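Local structure of uncharacterized protein (3LPZ) at residues 175-178 and 179-182; 258-261 and 262-266; 195-198 and 199-202. The protein is Get4, an alpha-solenoid protein that probably binds Get5 and takes part in the biogenesis of tail-anchored membrane proteins. All coordinates share one frame; numbering follows the deposited sequence.

Contact 1: residues 175-178 and 179-182; sequences YEWY and KQDE
Tyr175 meets Lys179 one helical turn further on, through both backbone and side chain. The backbone bond runs from Lys179 N to Tyr175 O at 3.1 Å. Beside it the lysine methylenes cross the tyrosine ring at a slant, with Lys179 CD 3.5 Å from Tyr175 CE2. The Lys179 chain bends at its third torsion (chi3 92°) just past this point, so that the aliphatic carbons stay with the ring while the ammonium turns toward Glu176. The Tyr175 hydroxyl is held by Asp220.

Glu176 lies side by side with Lys179, and the two side chains point the same way. Glu176 OE2 and Lys179 NZ are 4.3 Å apart, too far for a salt bridge, so any attraction is probably a modest one at the surface. Glu176 O also receives Lys179 N, but weakly.

Trp177 O accepts Gln180 N at 3.1 Å, an i to i+3 bond that tightens the backbone as helix 166-179 runs into the loop. The donor stands above the carbonyl plane, by 58°. At the side chains, Gln180 NE2 comes to 4.0 Å from Trp177 CD1, the amide and indole planes steeply inclined to each other at 73°.

Tyr178 completes the turn: Tyr178 O takes Asp181 N at 2.8 Å, again from above the carbonyl plane. A water donates to Tyr178 O and also to Asp181 O, bridging the bend. Its oxygen lies 3.3 Å above the plane of the Tyr178 ring, displaced toward the rim. Asp181 OD1 in turn accepts Glu182 N.

Tyr175 and Tyr178 pack on helix 203-220, and Trp177 and Tyr178 on helix 186-199. Asp181 OD2, bonded to the Tyr189 hydroxyl, fastens the turn to helix 186-199 as well.

Contact 2: residues 258-261 and 262-266; sequences GSPD and LFRQL
Pro260 and Arg264 pair across the first turn of helix 260-269. The arginine chain runs extended from CG to NE, with CG opposite its own carbonyl carbon (chi1 -75°), and this carries the guanidinium back toward the start of the helix. Arg264 NH1 ends 3.3 Å from Pro260 CB, while Arg264 CG passes 3.4 Å from Pro260 O on the way. The same proline carbonyl, Pro260 O, accepts Arg264 N at 2.9 Å, in a nearly straight bond whose N-H...O angle is 161°.

Asp261 sends its carboxylate back along the helix too, CG lying beside the backbone N. Asp261 OD1 thereby comes to 4.1 Å from Arg264 NH1, with the carboxylate and guanidinium planes 54° apart. At that distance the opposite charges form no salt bridge and probably attract only loosely on this exposed side.

The arrangement is a helix start with Ser259 at the N-cap position and proline directly after it. Proline suits that place because its missing N-H costs the first turn no helical bond. Ser259 OG is 3.9 Å from Leu262 N, too far for the usual side-chain cap; Leu262 N instead gives a weak bond to Ser259 O.

The serine CB serves as an apolar surface, Leu262 CD1 touching Ser259 CB at 3.6 Å. Leu262 CB also sits close to the carbonyl, 3.2 Å from Ser259 O, and the rest of its side chain reaches Ser254 on helix 243-256.

Further along, Gln265 N bonds Asp261 O at 2.9 Å, continuing the regular i to i+4 pattern. Phe263 turns from the capping turn into the interior, where its ring meets Phe293 and packs on Leu251; Ile295 touches Pro260, Phe263 and Arg264.

Contact 3: residues 195-198 and 199-202; sequences LPYL and LVAN
Tyr197 lies beside Val200 and Asn202 where helix 186-199 ends, and its side chain can be followed outward from the turn. Tyr197 CB starts 3.5 Å from Asn202 O, close against the backbone that folds back past it. CG swings opposite the carbonyl carbon (chi1 -76°), which brings the CD1 side of the ring toward Val200 and Asn202. There Tyr197 CD1 makes loose contacts, 4.4 Å from both Val200 CG2 and Asn202 CB. Beyond the two segments the ring is packed by Ala205 and Ala206 of helix 203-220 and by Ser166, Pro167 and Leu170 of helix 166-179. At the tip, OH is hydrogen-bonded to the carbonyl of Leu159.

The turn beneath is a Schellman motif. Asn202 N bonds Tyr197 O at 2.8 Å, an i+5 to i bond, and inside that loop Ala201 N bonds Leu198 O at 2.9 Å. Ala201 is the C-prime residue, and its positive phi (61°) reverses the chain. Two residues earlier, Leu199 N reaches Leu195 O at 2.9 Å, a normal helical bond, whereas Val200 N gives its main bond to Pro196 O and a weak one to Tyr197 O.

Val200 CG2, placed between its backbone N and carbonyl carbon, lies 3.4 Å from both Pro196 O and Tyr197 O, and probably screens them in part. Asn202 then stands at the N-cap of helix 203-220, its OD1 accepting Ala205 N.

Chemically, the two ends are dealt with together: Pro196 O, Tyr197 O and Leu198 O are met by N-H groups of residues 200-202, Leu198 O gaining also the hydroxyl of Tyr292, while the asparagine oxygen satisfies Ala205 N of the next helix. The sharp reversal therefore leaves these three carbonyls and that amide bonded beside an apolar interior.

Along the chain the order is contact 1, contact 3, contact 2, in series and all within the Get4 alpha-solenoid. Contacts 1 and 3 lie at the C-terminal ends of successive helices, 166-179 and 186-199, with centres about 22 Å apart; contact 2 opens helix 260-269, about 18 Å from contact 3 and 31 Å from contact 1, centre to centre. None touches another. Helix 203-220 packs against contacts 1 and 3, and helices 243-256 and 282-293 against contacts 2 and 3, so shared neighbours bridge the gaps. Together they mark turns at which the alpha-solenoid ends one helix or starts another, consistent with an extended stack of helices.

Contact 1: residues 175-178 and 179-182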
loop_
_atom_site.group_PDB
_atom_site.type_symbol
_atom_site.label_atom_id
_atom_site.label_comp_id
_atom_site.label_asym_id
_atom_site.label_seq_id
_atom_site.Cartn_x
_atom_site.Cartn_y
_atom_site.Cartn_z
ATOM N N TYR A 175 -10.085 5.733 -9.099
ATOM C CA TYR A 175 -11.209 6.183 -9.909
ATOM C C TYR A 175 -12.222 6.995 -9.067
ATOM O O TYR A 175 -12.709 8.030 -9.528
ATOM C CB TYR A 175 -11.944 5.025 -10.627
ATOM C CG TYR A 175 -12.836 5.593 -11.694
ATOM C CD1 TYR A 175 -12.288 6.024 -12.895
ATOM C CD2 TYR A 175 -14.200 5.769 -11.489
ATOM C CE1 TYR A 175 -13.050 6.587 -13.881
ATOM C CE2 TYR A 175 -15.006 6.352 -12.505
ATOM C CZ TYR A 175 -14.396 6.766 -13.690
ATOM O OH TYR A 175 -15.118 7.337 -14.713
ATOM N N GLU A 176 -12.547 6.530 -7.859
ATOM C CA GLU A 176 -13.445 7.302 -6.956
ATOM C C GLU A 176 -12.866 8.675 -6.639
ATOM O O GLU A 176 -13.587 9.694 -6.595
ATOM C CB GLU A 176 -13.743 6.552 -5.644
ATOM C CG GLU A 176 -14.654 5.340 -5.814
ATOM C CD GLU A 176 -16.017 5.685 -6.449
ATOM O OE1 GLU A 176 -16.696 6.632 -5.978
ATOM O OE2 GLU A 176 -16.402 5.014 -7.429
ATOM N N TRP A 177 -11.562 8.713 -6.422
ATOM C CA TRP A 177 -10.894 9.973 -6.148
ATOM C C TRP A 177 -10.948 10.904 -7.364
ATOM O O TRP A 177 -11.238 12.091 -7.236
ATOM C CB TRP A 177 -9.448 9.724 -5.757
ATOM C CG TRP A 177 -8.851 10.699 -4.801
ATOM C CD1 TRP A 177 -9.425 11.844 -4.294
ATOM C CD2 TRP A 177 -7.550 10.604 -4.218
ATOM N NE1 TRP A 177 -8.541 12.473 -3.430
ATOM C CE2 TRP A 177 -7.390 11.724 -3.356
ATOM C CE3 TRP A 177 -6.492 9.686 -4.352
ATOM C CZ2 TRP A 177 -6.208 11.947 -2.621
ATOM C CZ3 TRP A 177 -5.330 9.893 -3.611
ATOM C CH2 TRP A 177 -5.195 11.021 -2.753
ATOM N N TYR A 178 -10.686 10.356 -8.548
ATOM C CA TYR A 178 -10.790 11.110 -9.806
ATOM C C TYR A 178 -12.167 11.757 -10.022
ATOM O O TYR A 178 -12.270 12.875 -10.548
ATOM C CB TYR A 178 -10.480 10.173 -10.975
ATOM C CG TYR A 178 -11.061 10.623 -12.307
ATOM C CD1 TYR A 178 -10.576 11.766 -12.959
ATOM C CD2 TYR A 178 -12.082 9.898 -12.923
ATOM C CE1 TYR A 178 -11.077 12.166 -14.180
ATOM C CE2 TYR A 178 -12.603 10.299 -14.170
ATOM C CZ TYR A 178 -12.086 11.430 -14.786
ATOM O OH TYR A 178 -12.593 11.845 -16.019
ATOM N N LYS A 179 -13.221 11.055 -9.625
ATOM C CA LYS A 179 -14.589 11.574 -9.831
ATOM C C LYS A 179 -14.875 12.833 -8.996
ATOM O O LYS A 179 -15.820 13.565 -9.279
ATOM C CB LYS A 179 -15.608 10.500 -9.499
ATOM C CG LYS A 179 -15.650 9.404 -10.528
ATOM C CD LYS A 179 -16.536 8.284 -10.024
ATOM C CE LYS A 179 -17.957 8.487 -10.492
ATOM N NZ LYS A 179 -18.909 7.815 -9.561
ATOM N N GLN A 180 -14.052 13.072 -7.982
ATOM C CA GLN A 180 -14.146 14.287 -7.186
ATOM C C GLN A 180 -13.337 15.420 -7.819
ATOM O O GLN A 180 -13.324 16.531 -7.300
ATOM C CB GLN A 180 -13.672 14.033 -5.746
ATOM C CG GLN A 180 -14.479 12.947 -5.013
ATOM C CD GLN A 180 -13.927 12.603 -3.641
ATOM O OE1 GLN A 180 -14.344 11.616 -3.025
ATOM N NE2 GLN A 180 -12.979 13.382 -3.169
ATOM N N ASP A 181 -12.678 15.157 -8.939
ATOM C CA ASP A 181 -11.784 16.146 -9.556
ATOM C C ASP A 181 -12.321 16.436 -10.951
ATOM O O ASP A 181 -13.349 15.883 -11.339
ATOM C CB ASP A 181 -10.344 15.569 -9.610
ATOM C CG ASP A 181 -9.259 16.643 -9.604
ATOM O OD1 ASP A 181 -9.520 17.766 -10.093
ATOM O OD2 ASP A 181 -8.125 16.357 -9.127
ATOM N N GLU A 182 -11.641 17.289 -11.713
ATOM C CA GLU A 182 -12.112 17.651 -13.066
ATOM C C GLU A 182 -11.787 16.522 -14.042
ATOM O O GLU A 182 -10.786 15.805 -13.847
ATOM C CB GLU A 182 -11.435 18.935 -13.528
ATOM C CG GLU A 182 -11.723 20.133 -12.642
ATOM C CD GLU A 182 -11.071 21.387 -13.177
ATOM O OE1 GLU A 182 -11.393 21.757 -14.311
ATOM O OE2 GLU A 182 -10.223 21.988 -12.479
HETATM O O HOH W 1 -13.645 13.844 -12.817
#

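Contact 2: residues 258-261 and 262-266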
loop_
_atom_site.group_PDB
_atom_site.type_symbol
_atom_site.label_atom_id
_atom_site.label_comp_id
_atom_site.label_asym_id
_atom_site.label_seq_id
_atom_site.Cartn_x
_atom_site.Cartn_y
_atom_site.Cartn_z
ATOM N N GLY A 258 12.084 -3.984 -23.161
ATOM C CA GLY A 258 12.657 -2.746 -22.653
ATOM C C GLY A 258 13.684 -2.080 -23.539
ATOM O O GLY A 258 14.819 -1.878 -23.128
ATOM N N SER A 259 13.272 -1.730 -24.753
ATOM C CA SER A 259 14.113 -0.978 -25.673
ATOM C C SER A 259 14.156 0.477 -25.198
ATOM O O SER A 259 13.119 1.130 -25.116
ATOM C CB SER A 259 13.551 -1.087 -27.100
ATOM O OG SER A 259 14.264 -0.280 -28.025
ATOM N N PRO A 260 15.356 0.984 -24.861
ATOM C CA PRO A 260 15.510 2.395 -24.474
ATOM C C PRO A 260 15.000 3.366 -25.550
ATOM O O PRO A 260 14.519 4.451 -25.218
ATOM C CB PRO A 260 17.026 2.558 -24.301
ATOM C CG PRO A 260 17.570 1.175 -24.166
ATOM C CD PRO A 260 16.644 0.271 -24.913
ATOM N N ASP A 261 15.119 2.970 -26.821
ATOM C CA ASP A 261 14.589 3.729 -27.964
ATOM C C ASP A 261 13.104 4.047 -27.804
ATOM O O ASP A 261 12.660 5.152 -28.115
ATOM C CB ASP A 261 14.766 2.931 -29.263
ATOM C CG ASP A 261 16.220 2.706 -29.633
ATOM O OD1 ASP A 261 17.097 3.508 -29.217
ATOM O OD2 ASP A 261 16.474 1.719 -30.367
ATOM N N LEU A 262 12.350 3.048 -27.355
ATOM C CA LEU A 262 10.920 3.161 -27.096
ATOM C C LEU A 262 10.624 4.228 -26.049
ATOM O O LEU A 262 9.770 5.094 -26.260
ATOM C CB LEU A 262 10.386 1.830 -26.575
ATOM C CG LEU A 262 9.890 0.762 -27.536
ATOM C CD1 LEU A 262 9.956 -0.632 -26.856
ATOM C CD2 LEU A 262 8.480 1.108 -27.989
ATOM N N PHE A 263 11.340 4.145 -24.923
ATOM C CA PHE A 263 11.138 5.050 -23.795
ATOM C C PHE A 263 11.476 6.475 -24.192
ATOM O O PHE A 263 10.754 7.413 -23.849
ATOM C CB PHE A 263 11.973 4.638 -22.574
ATOM C CG PHE A 263 11.708 5.479 -21.356
ATOM C CD1 PHE A 263 10.601 5.227 -20.548
ATOM C CD2 PHE A 263 12.529 6.560 -21.047
ATOM C CE1 PHE A 263 10.340 6.029 -19.430
ATOM C CE2 PHE A 263 12.270 7.371 -19.950
ATOM C CZ PHE A 263 11.175 7.099 -19.130
ATOM N N ARG A 264 12.584 6.624 -24.919
ATOM C CA ARG A 264 13.042 7.940 -25.338
ATOM C C ARG A 264 12.029 8.540 -26.312
ATOM O O ARG A 264 11.654 9.693 -26.173
ATOM C CB ARG A 264 14.453 7.873 -25.947
ATOM C CG ARG A 264 15.546 7.682 -24.910
ATOM C CD ARG A 264 16.955 7.900 -25.495
ATOM N NE ARG A 264 17.964 7.355 -24.593
ATOM C CZ ARG A 264 18.499 6.139 -24.712
ATOM N NH1 ARG A 264 18.150 5.346 -25.724
ATOM N NH2 ARG A 264 19.397 5.723 -23.826
ATOM N N GLN A 265 11.552 7.743 -27.263
ATOM C CA GLN A 265 10.555 8.251 -28.221
ATOM C C GLN A 265 9.241 8.676 -27.565
ATOM O O GLN A 265 8.649 9.661 -27.979
ATOM C CB GLN A 265 10.292 7.258 -29.345
ATOM C CG GLN A 265 9.419 7.817 -30.452
ATOM C CD GLN A 265 9.024 6.762 -31.453
ATOM O OE1 GLN A 265 9.401 5.598 -31.329
ATOM N NE2 GLN A 265 8.256 7.159 -32.452
ATOM N N LEU A 266 8.801 7.933 -26.547
ATOM C CA LEU A 266 7.587 8.267 -25.794
ATOM C C LEU A 266 7.722 9.599 -25.059
ATOM O O LEU A 266 6.837 10.452 -25.116
ATOM C CB LEU A 266 7.302 7.158 -24.778
ATOM C CG LEU A 266 5.936 6.484 -24.696
ATOM C CD1 LEU A 266 5.201 6.376 -26.018
ATOM C CD2 LEU A 266 6.126 5.112 -24.050
#

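Contact 3: residues 195-198 and 199-202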
loop_
_atom_site.group_PDB
_atom_site.type_symbol
_atom_site.label_atom_id
_atom_site.label_comp_id
_atom_site.label_asym_id
_atom_site.label_seq_id
_atom_site.Cartn_x
_atom_site.Cartn_y
_atom_site.Cartn_z
ATOM N N LEU A 195 1.872 3.581 -11.838
ATOM C CA LEU A 195 3.304 3.841 -11.634
ATOM C C LEU A 195 3.871 3.213 -10.359
ATOM O O LEU A 195 4.942 2.643 -10.408
ATOM C CB LEU A 195 3.642 5.344 -11.721
ATOM C CG LEU A 195 3.214 6.002 -13.056
ATOM C CD1 LEU A 195 3.673 7.431 -13.106
ATOM C CD2 LEU A 195 3.742 5.223 -14.346
ATOM N N PRO A 196 3.161 3.335 -9.214
ATOM C CA PRO A 196 3.731 2.719 -8.004
ATOM C C PRO A 196 3.957 1.203 -8.114
ATOM O O PRO A 196 4.937 0.692 -7.536
ATOM C CB PRO A 196 2.693 3.074 -6.906
ATOM C CG PRO A 196 2.143 4.403 -7.356
ATOM C CD PRO A 196 2.007 4.202 -8.884
ATOM N N TYR A 197 3.071 0.487 -8.821
ATOM C CA TYR A 197 3.306 -0.942 -9.053
ATOM C C TYR A 197 4.531 -1.208 -9.910
ATOM O O TYR A 197 5.278 -2.148 -9.607
ATOM C CB TYR A 197 2.082 -1.656 -9.645
ATOM C CG TYR A 197 1.011 -1.902 -8.606
ATOM C CD1 TYR A 197 1.286 -2.655 -7.453
ATOM C CD2 TYR A 197 -0.283 -1.409 -8.788
ATOM C CE1 TYR A 197 0.273 -2.908 -6.490
ATOM C CE2 TYR A 197 -1.306 -1.670 -7.845
ATOM C CZ TYR A 197 -1.001 -2.400 -6.694
ATOM O OH TYR A 197 -1.985 -2.617 -5.763
ATOM N N LEU A 198 4.742 -0.393 -10.955
ATOM C CA LEU A 198 5.971 -0.487 -11.746
ATOM C C LEU A 198 7.204 -0.240 -10.860
ATOM O O LEU A 198 8.190 -0.958 -10.967
ATOM C CB LEU A 198 5.968 0.496 -12.930
ATOM C CG LEU A 198 4.996 0.188 -14.068
ATOM C CD1 LEU A 198 5.122 1.263 -15.179
ATOM C CD2 LEU A 198 5.192 -1.242 -14.606
ATOM N N LEU A 199 7.127 0.758 -9.977
ATOM C CA LEU A 199 8.241 1.072 -9.066
ATOM C C LEU A 199 8.620 -0.049 -8.082
ATOM O O LEU A 199 9.762 -0.107 -7.642
ATOM C CB LEU A 199 7.964 2.365 -8.289
ATOM C CG LEU A 199 7.936 3.652 -9.132
ATOM C CD1 LEU A 199 7.536 4.864 -8.228
ATOM C CD2 LEU A 199 9.268 3.906 -9.811
ATOM N N VAL A 200 7.681 -0.912 -7.715
ATOM C CA VAL A 200 8.004 -2.070 -6.852
ATOM C C VAL A 200 8.106 -3.339 -7.705
ATOM O O VAL A 200 7.923 -4.452 -7.208
ATOM C CB VAL A 200 6.993 -2.243 -5.671
ATOM C CG1 VAL A 200 7.095 -1.036 -4.738
ATOM C CG2 VAL A 200 5.538 -2.417 -6.184
ATOM N N ALA A 201 8.348 -3.140 -9.004
ATOM C CA ALA A 201 8.674 -4.226 -9.938
ATOM C C ALA A 201 7.545 -5.243 -10.041
ATOM O O ALA A 201 7.789 -6.453 -10.122
ATOM C CB ALA A 201 10.009 -4.902 -9.514
ATOM N N ASN A 202 6.301 -4.757 -10.034
ATOM C CA ASN A 202 5.152 -5.613 -10.149
ATOM C C ASN A 202 4.348 -5.205 -11.395
ATOM O O ASN A 202 3.369 -4.487 -11.306
ATOM C CB ASN A 202 4.289 -5.498 -8.888
ATOM C CG ASN A 202 3.271 -6.636 -8.774
ATOM O OD1 ASN A 202 2.983 -7.313 -9.754
ATOM N ND2 ASN A 202 2.710 -6.828 -7.574
#